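Local coordinates for structural polyprotein, VP3 (Israeli acute paralysis virus, PDB 5CDD) that probably serves as one of the jelly-roll structural proteins that assemble into the capsid shell of this honeybee virus, at residues 64-69 with 95-100; 89-94 with 238-243; 136-141 with 202-207; 140-145 with 259-264. All blocks are in the same frame, centred on the assembly; numbering follows the deposited sequence.

The chain begins as an extended arm and then folds into two facing antiparallel sheets, the jelly roll of picornavirus-like capsid proteins. Contact 1 closes first, joining strand 64-72, the first of the jelly roll, to the loop at 95-100 across 25 intervening residues. Contact 2 starts inside that loop, so the two cross; it pairs 89-94 with 238-243 at the edge of the second sheet. Contact 3, nested within contact 2, adds strand 202-205 to strand 132-144. Contact 4 leaves from the same strand, shares Arg140 and Ile141 with contact 3, and crosses contact 2. Contacts 3 and 4 build the sheet containing 64-72, and side chains such as Ile141 and Ile240 join it to the other.

Contact 1: 64-69 with 95-100; sequences AVKHVL and MPCYSK
Two consecutive strand residues, Lys66 and His67, both reach the loop at 97-99, an unusual reach for neighbours in a strand. The imidazole of His67 and the phenol of Tyr98 come from opposite directions and meet rim to rim, with neither ring over the other and their planes at 31°. NE2 of His67 approaches near the plane of the phenol ring and hydrogen-bonds to OH of Tyr98 at 2.7 Å; either atom could be the donor. Lys66 runs past Tyr98 in the opposite direction, its CB 3.9 Å from OH of Tyr98. Bends at chi2 (-70°) and chi3 (-65°) steer NZ of Lys66 to the loop, 3.6 Å from SG of Cys97 and 2.8 Å from OG of Ser99. Its attraction to the Tyr98 ring is weak at most, with NZ 5.2 Å from the centroid. The stronger partners of the buried ammonium are Glu124, by a salt bridge, and the carbonyl of Asp119, whose carboxylate also takes a hydrogen bond from Ser99. Trp87 packs edge-to-face with Tyr98. Lys66 and His67 both face Val260 of strand 255-265, so two successive side chains reach the loop from a classic beta bulge in the viral jelly roll's first strand.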
# COMPACT_ATOMS: atom_id res chain seq x y z
N ALA B 64 43.77 -8.89 -33.49
CA ALA B 64 44.79 -9.93 -33.39
C ALA B 64 45.24 -10.34 -34.79
O ALA B 64 44.45 -10.34 -35.73
CB ALA B 64 44.23 -11.13 -32.64
N VAL B 65 46.51 -10.70 -34.91
CA VAL B 65 47.07 -11.11 -36.20
C VAL B 65 46.83 -12.59 -36.47
O VAL B 65 47.19 -13.45 -35.66
CB VAL B 65 48.59 -10.85 -36.26
CG1 VAL B 65 49.12 -11.21 -37.62
CG2 VAL B 65 48.87 -9.40 -35.99
N LYS B 66 46.23 -12.89 -37.62
CA LYS B 66 45.96 -14.27 -38.00
C LYS B 66 46.90 -14.73 -39.11
O LYS B 66 47.23 -15.92 -39.20
CB LYS B 66 44.51 -14.42 -38.45
CG LYS B 66 43.48 -14.32 -37.34
CD LYS B 66 43.51 -15.54 -36.41
CE LYS B 66 43.11 -16.81 -37.14
NZ LYS B 66 43.09 -18.00 -36.24
N HIS B 67 47.35 -13.80 -39.95
CA HIS B 67 48.24 -14.14 -41.05
C HIS B 67 49.35 -13.12 -41.31
O HIS B 67 49.19 -11.93 -41.08
CB HIS B 67 47.43 -14.29 -42.34
CG HIS B 67 46.28 -15.24 -42.23
ND1 HIS B 67 46.44 -16.58 -41.93
CD2 HIS B 67 44.95 -15.05 -42.38
CE1 HIS B 67 45.26 -17.16 -41.89
NE2 HIS B 67 44.34 -16.26 -42.16
N VAL B 68 50.47 -13.63 -41.80
CA VAL B 68 51.62 -12.82 -42.17
C VAL B 68 52.11 -13.47 -43.46
O VAL B 68 53.03 -14.28 -43.46
CB VAL B 68 52.75 -12.89 -41.11
CG1 VAL B 68 53.93 -12.04 -41.56
CG2 VAL B 68 52.24 -12.38 -39.77
N LEU B 69 51.46 -13.10 -44.56
CA LEU B 69 51.77 -13.65 -45.88
C LEU B 69 53.02 -13.06 -46.52
O LEU B 69 53.53 -12.02 -46.10
CB LEU B 69 50.58 -13.42 -46.81
CG LEU B 69 49.20 -13.81 -46.27
CD1 LEU B 69 48.14 -13.34 -47.24
CD2 LEU B 69 49.12 -15.31 -46.05
N MET B 95 33.11 -15.27 -37.39
CA MET B 95 33.62 -15.07 -36.04
C MET B 95 34.36 -16.29 -35.48
O MET B 95 35.36 -16.15 -34.79
CB MET B 95 32.48 -14.66 -35.10
CG MET B 95 32.94 -13.88 -33.88
SD MET B 95 31.57 -13.05 -33.04
CE MET B 95 31.51 -13.96 -31.50
N PRO B 96 33.86 -17.51 -35.77
CA PRO B 96 34.51 -18.73 -35.27
C PRO B 96 35.93 -18.89 -35.82
O PRO B 96 36.30 -18.22 -36.79
CB PRO B 96 33.59 -19.84 -35.78
CG PRO B 96 32.25 -19.18 -35.83
CD PRO B 96 32.59 -17.84 -36.44
N CYS B 97 36.72 -19.76 -35.21
CA CYS B 97 38.08 -19.98 -35.66
C CYS B 97 38.09 -20.95 -36.84
O CYS B 97 37.32 -21.91 -36.86
CB CYS B 97 38.94 -20.52 -34.52
SG CYS B 97 40.71 -20.29 -34.80
N TYR B 98 38.97 -20.71 -37.81
CA TYR B 98 39.05 -21.56 -38.99
C TYR B 98 40.40 -22.22 -39.19
O TYR B 98 40.52 -23.18 -39.95
CB TYR B 98 38.69 -20.74 -40.24
CG TYR B 98 39.56 -19.53 -40.44
CD1 TYR B 98 40.87 -19.65 -40.92
CD2 TYR B 98 39.10 -18.25 -40.12
CE1 TYR B 98 41.69 -18.53 -41.08
CE2 TYR B 98 39.91 -17.13 -40.27
CZ TYR B 98 41.20 -17.28 -40.75
OH TYR B 98 42.00 -16.17 -40.91
N SER B 99 41.42 -21.72 -38.51
CA SER B 99 42.77 -22.27 -38.65
C SER B 99 43.18 -23.08 -37.43
O SER B 99 42.91 -22.69 -36.29
CB SER B 99 43.78 -21.15 -38.89
OG SER B 99 43.81 -20.25 -37.80
N LYS B 100 43.85 -24.20 -37.67
CA LYS B 100 44.32 -25.06 -36.59
C LYS B 100 45.61 -25.76 -37.00
O LYS B 100 45.93 -25.85 -38.18
CB LYS B 100 43.26 -26.11 -36.24
CG LYS B 100 43.02 -27.14 -37.32
CD LYS B 100 41.90 -28.10 -36.93
CE LYS B 100 41.54 -29.01 -38.09
NZ LYS B 100 40.33 -29.82 -37.80

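Contact 2: 89-94 with 238-243; sequences GVIPVG and LCIRPV
The flat groups that meet here are peptide units, joined by N-H to C=O hydrogen bonds in a short antiparallel ladder between Gly89-Ile91 and Leu238-Ile240. This is the pairing of the C and H strands, at the edge of the CHEF sheet of the viral jelly roll within this chain. The two strands run at 166° to one another. Ile91 and Leu238 form a hydrogen-bonded pair: N of Ile91 donates to O of Leu238 at 2.8 Å, and N of Leu238 donates back to O of Ile91 at 2.7 Å. Val90 and Cys239 follow as the non-hydrogen-bonded pair, and a third bond runs from N of Ile240 to O of Gly89 at 2.7 Å, nearly straight.

The face bearing Val90 and Cys239 brings CG2 of Val90 to within 4.4 Å of SG of Cys239. On the face bearing Ile91 and Leu238, the two CB atoms lie 4.3 Å apart, and both Leu238 and Ile240 pack against strand 132-144 of the facing sheet, on Tyr139 and Ile141 respectively. Val93, whose backbone bonds to Gly236, also touches Tyr139. Because its CG2 stands anti to its own carbonyl carbon, that methyl is the branch that meets Leu238, at 3.7 Å from CG.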
# COMPACT_ATOMS: atom_id res chain seq x y z
N GLY B 89 45.44 -16.41 -48.03
CA GLY B 89 45.24 -15.92 -49.38
C GLY B 89 43.74 -15.85 -49.49
O GLY B 89 43.14 -14.95 -50.07
N VAL B 90 43.14 -16.88 -48.88
CA VAL B 90 41.71 -17.11 -48.82
C VAL B 90 41.34 -17.12 -47.34
O VAL B 90 41.83 -17.96 -46.58
CB VAL B 90 41.30 -18.46 -49.45
CG1 VAL B 90 39.79 -18.62 -49.41
CG2 VAL B 90 41.81 -18.55 -50.88
N ILE B 91 40.49 -16.18 -46.93
CA ILE B 91 40.10 -16.08 -45.54
C ILE B 91 38.60 -16.29 -45.30
O ILE B 91 37.77 -15.52 -45.78
CB ILE B 91 40.48 -14.71 -44.96
CG1 ILE B 91 41.98 -14.47 -45.14
CG2 ILE B 91 40.10 -14.63 -43.49
CD1 ILE B 91 42.45 -13.11 -44.69
N PRO B 92 38.24 -17.35 -44.55
CA PRO B 92 36.83 -17.61 -44.28
C PRO B 92 36.27 -16.48 -43.42
O PRO B 92 36.75 -16.24 -42.31
CB PRO B 92 36.87 -18.94 -43.52
CG PRO B 92 38.09 -19.61 -44.06
CD PRO B 92 39.08 -18.48 -44.11
N VAL B 93 35.27 -15.78 -43.94
CA VAL B 93 34.66 -14.68 -43.20
C VAL B 93 33.72 -15.23 -42.13
O VAL B 93 32.69 -15.81 -42.45
CB VAL B 93 33.87 -13.76 -44.14
CG1 VAL B 93 33.18 -12.66 -43.34
CG2 VAL B 93 34.80 -13.14 -45.16
N GLY B 94 34.09 -15.05 -40.87
CA GLY B 94 33.26 -15.55 -39.78
C GLY B 94 33.92 -15.35 -38.44
O GLY B 94 35.15 -15.28 -38.34
N LEU B 238 37.05 -14.12 -48.01
CA LEU B 238 37.76 -13.01 -48.63
C LEU B 238 38.90 -13.63 -49.43
O LEU B 238 39.41 -14.68 -49.06
CB LEU B 238 38.34 -12.07 -47.58
CG LEU B 238 37.40 -11.15 -46.81
CD1 LEU B 238 38.19 -10.39 -45.77
CD2 LEU B 238 36.74 -10.18 -47.76
N CYS B 239 39.30 -12.97 -50.50
CA CYS B 239 40.38 -13.49 -51.33
C CYS B 239 41.36 -12.38 -51.68
O CYS B 239 40.96 -11.33 -52.20
CB CYS B 239 39.79 -14.11 -52.60
SG CYS B 239 40.96 -15.10 -53.53
N ILE B 240 42.63 -12.62 -51.39
CA ILE B 240 43.68 -11.64 -51.67
C ILE B 240 44.51 -12.06 -52.89
O ILE B 240 45.35 -12.95 -52.81
CB ILE B 240 44.61 -11.47 -50.45
CG1 ILE B 240 43.77 -11.16 -49.21
CG2 ILE B 240 45.60 -10.35 -50.70
CD1 ILE B 240 44.58 -11.06 -47.93
N ARG B 241 44.26 -11.40 -54.02
CA ARG B 241 44.97 -11.70 -55.26
C ARG B 241 45.58 -10.44 -55.87
O ARG B 241 44.95 -9.38 -55.88
CB ARG B 241 44.01 -12.33 -56.28
CG ARG B 241 43.25 -13.53 -55.76
CD ARG B 241 42.39 -14.15 -56.85
NE ARG B 241 41.53 -13.16 -57.49
CZ ARG B 241 40.54 -13.47 -58.33
NH1 ARG B 241 40.29 -14.74 -58.63
NH2 ARG B 241 39.81 -12.51 -58.88
N PRO B 242 46.82 -10.55 -56.39
CA PRO B 242 47.47 -9.39 -57.00
C PRO B 242 46.81 -8.99 -58.31
O PRO B 242 46.52 -9.84 -59.15
CB PRO B 242 48.90 -9.87 -57.21
CG PRO B 242 49.08 -10.93 -56.16
CD PRO B 242 47.77 -11.66 -56.22
N VAL B 243 46.55 -7.70 -58.49
CA VAL B 243 45.95 -7.20 -59.72
C VAL B 243 47.11 -6.77 -60.61
O VAL B 243 47.10 -6.99 -61.82
CB VAL B 243 45.04 -5.98 -59.45
CG1 VAL B 243 44.58 -5.37 -60.77
CG2 VAL B 243 43.85 -6.39 -58.62

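Contact 3: 136-141 with 202-207; sequences TMCYRI and TIRVPF
Met137 with Val205 and Tyr139 with Ile203 are the two hydrogen-bonded pairs of an antiparallel ladder, the D-G pairing in the BIDG sheet of the capsid jelly roll. Four backbone bonds hold it. N of Val205 to O of Met137 measures 2.8 Å and is almost straight, and N of Ile203 to O of Tyr139 measures 2.7 Å. The return bond from N of Met137 to O of Val205 is longer, 3.0 Å, and more bent.

Cys138 faces Arg204 between these pairs, and Arg140 faces Thr202 just past Tyr139-Ile203. SG of Cys138 lies 3.9 Å from CG of Arg204, alongside the start of that long chain, while CD of Arg140 passes 3.7 Å from OG1 of Thr202. The opposite face carries Ile203 and Val205 inward; there CD1 of Ile203 meets CD1 of Ile141 at 4.1 Å, and Ile155 and Phe157 of the facing sheet pack beneath.

Farther out, polar partners hold Arg204. Its guanidinium forms a salt bridge with Glu265 and a hydrogen bond with Ser13 of a neighbouring subunit, and OG1 of Thr202 is hydrogen-bonded to Asn8 of that subunit. Residues 202-204 also pair in parallel with a strand of that chain, extending the sheet across the interface. Bending at chi3 (66°) turns the guanidinium of Arg204 back over Thr136, whose CG2 methyl sits over one face, 3.7 Å from NH2.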
# COMPACT_ATOMS: atom_id res chain seq x y z
N THR B 136 29.56 -8.34 -37.51
CA THR B 136 30.21 -7.68 -38.62
C THR B 136 31.70 -7.99 -38.46
O THR B 136 32.33 -7.53 -37.52
CB THR B 136 30.01 -6.15 -38.58
OG1 THR B 136 28.62 -5.85 -38.77
CG2 THR B 136 30.82 -5.47 -39.67
N MET B 137 32.24 -8.78 -39.38
CA MET B 137 33.64 -9.15 -39.32
C MET B 137 34.55 -8.07 -39.88
O MET B 137 34.32 -7.56 -40.98
CB MET B 137 33.87 -10.46 -40.07
CG MET B 137 33.08 -11.63 -39.50
SD MET B 137 33.23 -11.75 -37.70
CE MET B 137 34.98 -12.10 -37.53
N CYS B 138 35.57 -7.72 -39.11
CA CYS B 138 36.51 -6.69 -39.53
C CYS B 138 37.91 -7.26 -39.73
O CYS B 138 38.39 -8.06 -38.92
CB CYS B 138 36.55 -5.57 -38.49
SG CYS B 138 34.95 -4.79 -38.23
N TYR B 139 38.55 -6.83 -40.81
CA TYR B 139 39.89 -7.29 -41.14
C TYR B 139 40.75 -6.11 -41.58
O TYR B 139 40.32 -5.28 -42.38
CB TYR B 139 39.81 -8.30 -42.29
CG TYR B 139 38.93 -9.49 -41.99
CD1 TYR B 139 39.40 -10.56 -41.22
CD2 TYR B 139 37.61 -9.55 -42.46
CE1 TYR B 139 38.58 -11.65 -40.93
CE2 TYR B 139 36.79 -10.64 -42.16
CZ TYR B 139 37.28 -11.68 -41.40
OH TYR B 139 36.47 -12.76 -41.09
N ARG B 140 41.96 -6.03 -41.04
CA ARG B 140 42.89 -4.96 -41.41
C ARG B 140 44.06 -5.61 -42.13
O ARG B 140 44.73 -6.48 -41.58
CB ARG B 140 43.38 -4.20 -40.19
CG ARG B 140 44.32 -3.05 -40.51
CD ARG B 140 44.39 -2.05 -39.36
NE ARG B 140 44.92 -2.63 -38.13
CZ ARG B 140 46.21 -2.72 -37.83
NH1 ARG B 140 47.12 -2.26 -38.67
NH2 ARG B 140 46.59 -3.28 -36.70
N ILE B 141 44.29 -5.19 -43.37
CA ILE B 141 45.36 -5.74 -44.19
C ILE B 141 46.48 -4.72 -44.36
O ILE B 141 46.31 -3.68 -45.00
CB ILE B 141 44.81 -6.16 -45.56
CG1 ILE B 141 43.64 -7.13 -45.35
CG2 ILE B 141 45.92 -6.80 -46.39
CD1 ILE B 141 42.92 -7.50 -46.62
N THR B 202 41.12 -1.24 -43.78
CA THR B 202 40.30 -2.01 -42.87
C THR B 202 39.01 -2.35 -43.60
O THR B 202 38.24 -1.46 -43.96
CB THR B 202 39.97 -1.21 -41.60
OG1 THR B 202 41.17 -0.98 -40.86
CG2 THR B 202 38.99 -1.98 -40.74
N ILE B 203 38.79 -3.63 -43.84
CA ILE B 203 37.60 -4.07 -44.54
C ILE B 203 36.58 -4.61 -43.54
O ILE B 203 36.89 -5.51 -42.75
CB ILE B 203 37.93 -5.16 -45.58
CG1 ILE B 203 38.91 -4.58 -46.62
CG2 ILE B 203 36.66 -5.65 -46.25
CD1 ILE B 203 39.41 -5.59 -47.63
N ARG B 204 35.38 -4.05 -43.57
CA ARG B 204 34.31 -4.46 -42.67
C ARG B 204 33.23 -5.18 -43.46
O ARG B 204 32.63 -4.61 -44.38
CB ARG B 204 33.72 -3.23 -41.98
CG ARG B 204 34.75 -2.38 -41.25
CD ARG B 204 34.14 -1.14 -40.60
NE ARG B 204 33.21 -1.46 -39.52
CZ ARG B 204 31.91 -1.69 -39.68
NH1 ARG B 204 31.37 -1.63 -40.89
NH2 ARG B 204 31.15 -1.98 -38.63
N VAL B 205 32.98 -6.43 -43.11
CA VAL B 205 31.98 -7.23 -43.79
C VAL B 205 30.76 -7.51 -42.91
O VAL B 205 30.82 -8.35 -42.01
CB VAL B 205 32.56 -8.57 -44.28
CG1 VAL B 205 31.55 -9.31 -45.13
CG2 VAL B 205 33.85 -8.33 -45.05
N PRO B 206 29.65 -6.80 -43.15
CA PRO B 206 28.42 -6.99 -42.36
C PRO B 206 27.92 -8.43 -42.49
O PRO B 206 28.29 -9.15 -43.41
CB PRO B 206 27.46 -5.99 -42.98
CG PRO B 206 28.37 -4.87 -43.39
CD PRO B 206 29.52 -5.62 -44.02
N PHE B 207 27.06 -8.84 -41.56
CA PHE B 207 26.52 -10.19 -41.58
C PHE B 207 25.53 -10.38 -42.73
O PHE B 207 24.50 -9.71 -42.79
CB PHE B 207 25.81 -10.49 -40.26
CG PHE B 207 25.42 -11.93 -40.09
CD1 PHE B 207 26.37 -12.89 -39.74
CD2 PHE B 207 24.10 -12.33 -40.28
CE1 PHE B 207 26.00 -14.22 -39.58
CE2 PHE B 207 23.73 -13.66 -40.13
CZ PHE B 207 24.68 -14.61 -39.77

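Contact 4: 140-145 with 259-264; sequences RITVVK and VVWKWA
Backbone hydrogen bonds set the frame, pairing Arg140 with Trp261 and Thr142 with Val259. N of Trp261 donates to O of Arg140 at 2.9 Å, while the reciprocal bond, N of Arg140 to O of Trp261, is 3.1 Å. The other rung is even: N of Thr142 to O of Val259 and N of Val259 to O of Thr142 are both 2.8 Å. Ile141 and Val260 form the non-hydrogen-bonded pair between them, on the face turned toward the other sheet.

A cation-pi stack dominates the side chains. Arg140 and Trp261 lie side by side and point the same way. With CG of Arg140 opposite its backbone N (chi1 -178°), the bend at chi3 lays the guanidinium over the indole, 27° between planes. CZ of Arg140 is 3.8 Å from the centroid of the five-membered ring of Trp261, 12° off its normal, with NH2 over the middle of the ring system. Trp263 approaches differently: CB of Arg140 touches its edge, in plane, 3.8 Å from CZ3.

Among apolar groups, CG2 of Val144 reaches CG2 of Val259 at 3.9 Å, and Val259 also rests on Val65 of the adjoining strand.

Salt bridges complete the surroundings of the arginine. NH1 pairs with Glu200, which also accepts a hydrogen bond from OG1 of Thr142, and NH2 pairs with Glu123 of a neighbouring subunit. With an indole beneath the guanidinium and two carboxylates bound to its N-H groups, the positive charge is probably well stabilised, and this pairing within the BIDG sheet is joined directly to a subunit interface.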
# COMPACT_ATOMS: atom_id res chain seq x y z
N ARG B 140 41.96 -6.03 -41.04
CA ARG B 140 42.89 -4.96 -41.41
C ARG B 140 44.06 -5.61 -42.13
O ARG B 140 44.73 -6.48 -41.58
CB ARG B 140 43.38 -4.20 -40.19
CG ARG B 140 44.32 -3.05 -40.51
CD ARG B 140 44.39 -2.05 -39.36
NE ARG B 140 44.92 -2.63 -38.13
CZ ARG B 140 46.21 -2.72 -37.83
NH1 ARG B 140 47.12 -2.26 -38.67
NH2 ARG B 140 46.59 -3.28 -36.70
N ILE B 141 44.29 -5.19 -43.37
CA ILE B 141 45.36 -5.74 -44.19
C ILE B 141 46.48 -4.72 -44.36
O ILE B 141 46.31 -3.68 -45.00
CB ILE B 141 44.81 -6.16 -45.56
CG1 ILE B 141 43.64 -7.13 -45.35
CG2 ILE B 141 45.92 -6.80 -46.39
CD1 ILE B 141 42.92 -7.50 -46.62
N THR B 142 47.64 -5.05 -43.79
CA THR B 142 48.80 -4.18 -43.85
C THR B 142 49.88 -4.79 -44.75
O THR B 142 50.11 -5.99 -44.74
CB THR B 142 49.42 -3.98 -42.46
OG1 THR B 142 48.40 -3.58 -41.53
CG2 THR B 142 50.51 -2.92 -42.52
N VAL B 143 50.54 -3.94 -45.53
CA VAL B 143 51.59 -4.39 -46.42
C VAL B 143 52.91 -3.79 -45.94
O VAL B 143 53.19 -2.62 -46.19
CB VAL B 143 51.35 -3.95 -47.88
CG1 VAL B 143 52.45 -4.48 -48.77
CG2 VAL B 143 49.99 -4.45 -48.36
N VAL B 144 53.70 -4.60 -45.23
CA VAL B 144 54.97 -4.13 -44.71
C VAL B 144 55.96 -4.04 -45.87
O VAL B 144 56.50 -5.05 -46.33
CB VAL B 144 55.51 -5.09 -43.64
CG1 VAL B 144 56.78 -4.53 -43.05
CG2 VAL B 144 54.47 -5.31 -42.56
N LYS B 145 56.20 -2.82 -46.34
CA LYS B 145 57.09 -2.58 -47.47
C LYS B 145 57.96 -1.34 -47.30
O LYS B 145 58.12 -0.82 -46.19
CB LYS B 145 56.24 -2.40 -48.73
CG LYS B 145 55.38 -1.14 -48.66
CD LYS B 145 54.46 -0.99 -49.85
CE LYS B 145 53.88 0.41 -49.90
NZ LYS B 145 53.22 0.78 -48.62
N VAL B 259 50.26 -8.43 -43.47
CA VAL B 259 49.74 -8.77 -42.16
C VAL B 259 48.22 -8.63 -42.15
O VAL B 259 47.68 -7.65 -42.67
CB VAL B 259 50.34 -7.86 -41.07
CG1 VAL B 259 49.87 -8.30 -39.69
CG2 VAL B 259 51.86 -7.90 -41.14
N VAL B 260 47.54 -9.60 -41.55
CA VAL B 260 46.09 -9.58 -41.49
C VAL B 260 45.58 -9.64 -40.05
O VAL B 260 45.86 -10.61 -39.33
CB VAL B 260 45.47 -10.75 -42.27
CG1 VAL B 260 43.96 -10.68 -42.23
CG2 VAL B 260 45.97 -10.73 -43.71
N TRP B 261 44.84 -8.62 -39.64
CA TRP B 261 44.28 -8.56 -38.30
C TRP B 261 42.80 -8.92 -38.36
O TRP B 261 42.13 -8.64 -39.36
CB TRP B 261 44.43 -7.15 -37.71
CG TRP B 261 45.85 -6.73 -37.50
CD1 TRP B 261 46.76 -6.38 -38.47
CD2 TRP B 261 46.54 -6.59 -36.25
NE1 TRP B 261 47.96 -6.04 -37.90
CE2 TRP B 261 47.85 -6.16 -36.54
CE3 TRP B 261 46.16 -6.79 -34.92
CZ2 TRP B 261 48.80 -5.92 -35.53
CZ3 TRP B 261 47.11 -6.55 -33.92
CH2 TRP B 261 48.41 -6.12 -34.23
N LYS B 262 42.29 -9.53 -37.30
CA LYS B 262 40.89 -9.93 -37.25
C LYS B 262 40.20 -9.57 -35.94
O LYS B 262 40.79 -9.67 -34.86
CB LYS B 262 40.78 -11.44 -37.48
CG LYS B 262 39.36 -11.99 -37.38
CD LYS B 262 39.33 -13.50 -37.55
CE LYS B 262 37.91 -14.04 -37.43
NZ LYS B 262 37.84 -15.51 -37.66
N TRP B 263 38.94 -9.14 -36.04
CA TRP B 263 38.13 -8.79 -34.88
C TRP B 263 36.69 -8.60 -35.35
O TRP B 263 36.43 -8.54 -36.55
CB TRP B 263 38.68 -7.52 -34.20
CG TRP B 263 38.36 -6.22 -34.89
CD1 TRP B 263 37.25 -5.45 -34.72
CD2 TRP B 263 39.17 -5.55 -35.86
NE1 TRP B 263 37.32 -4.34 -35.52
CE2 TRP B 263 38.49 -4.37 -36.23
CE3 TRP B 263 40.42 -5.82 -36.45
CZ2 TRP B 263 39.00 -3.47 -37.17
CZ3 TRP B 263 40.93 -4.92 -37.38
CH2 TRP B 263 40.22 -3.76 -37.73
N ALA B 264 35.75 -8.53 -34.41
CA ALA B 264 34.34 -8.39 -34.76
C ALA B 264 33.65 -7.19 -34.12
O ALA B 264 34.10 -6.65 -33.11
CB ALA B 264 33.59 -9.67 -34.41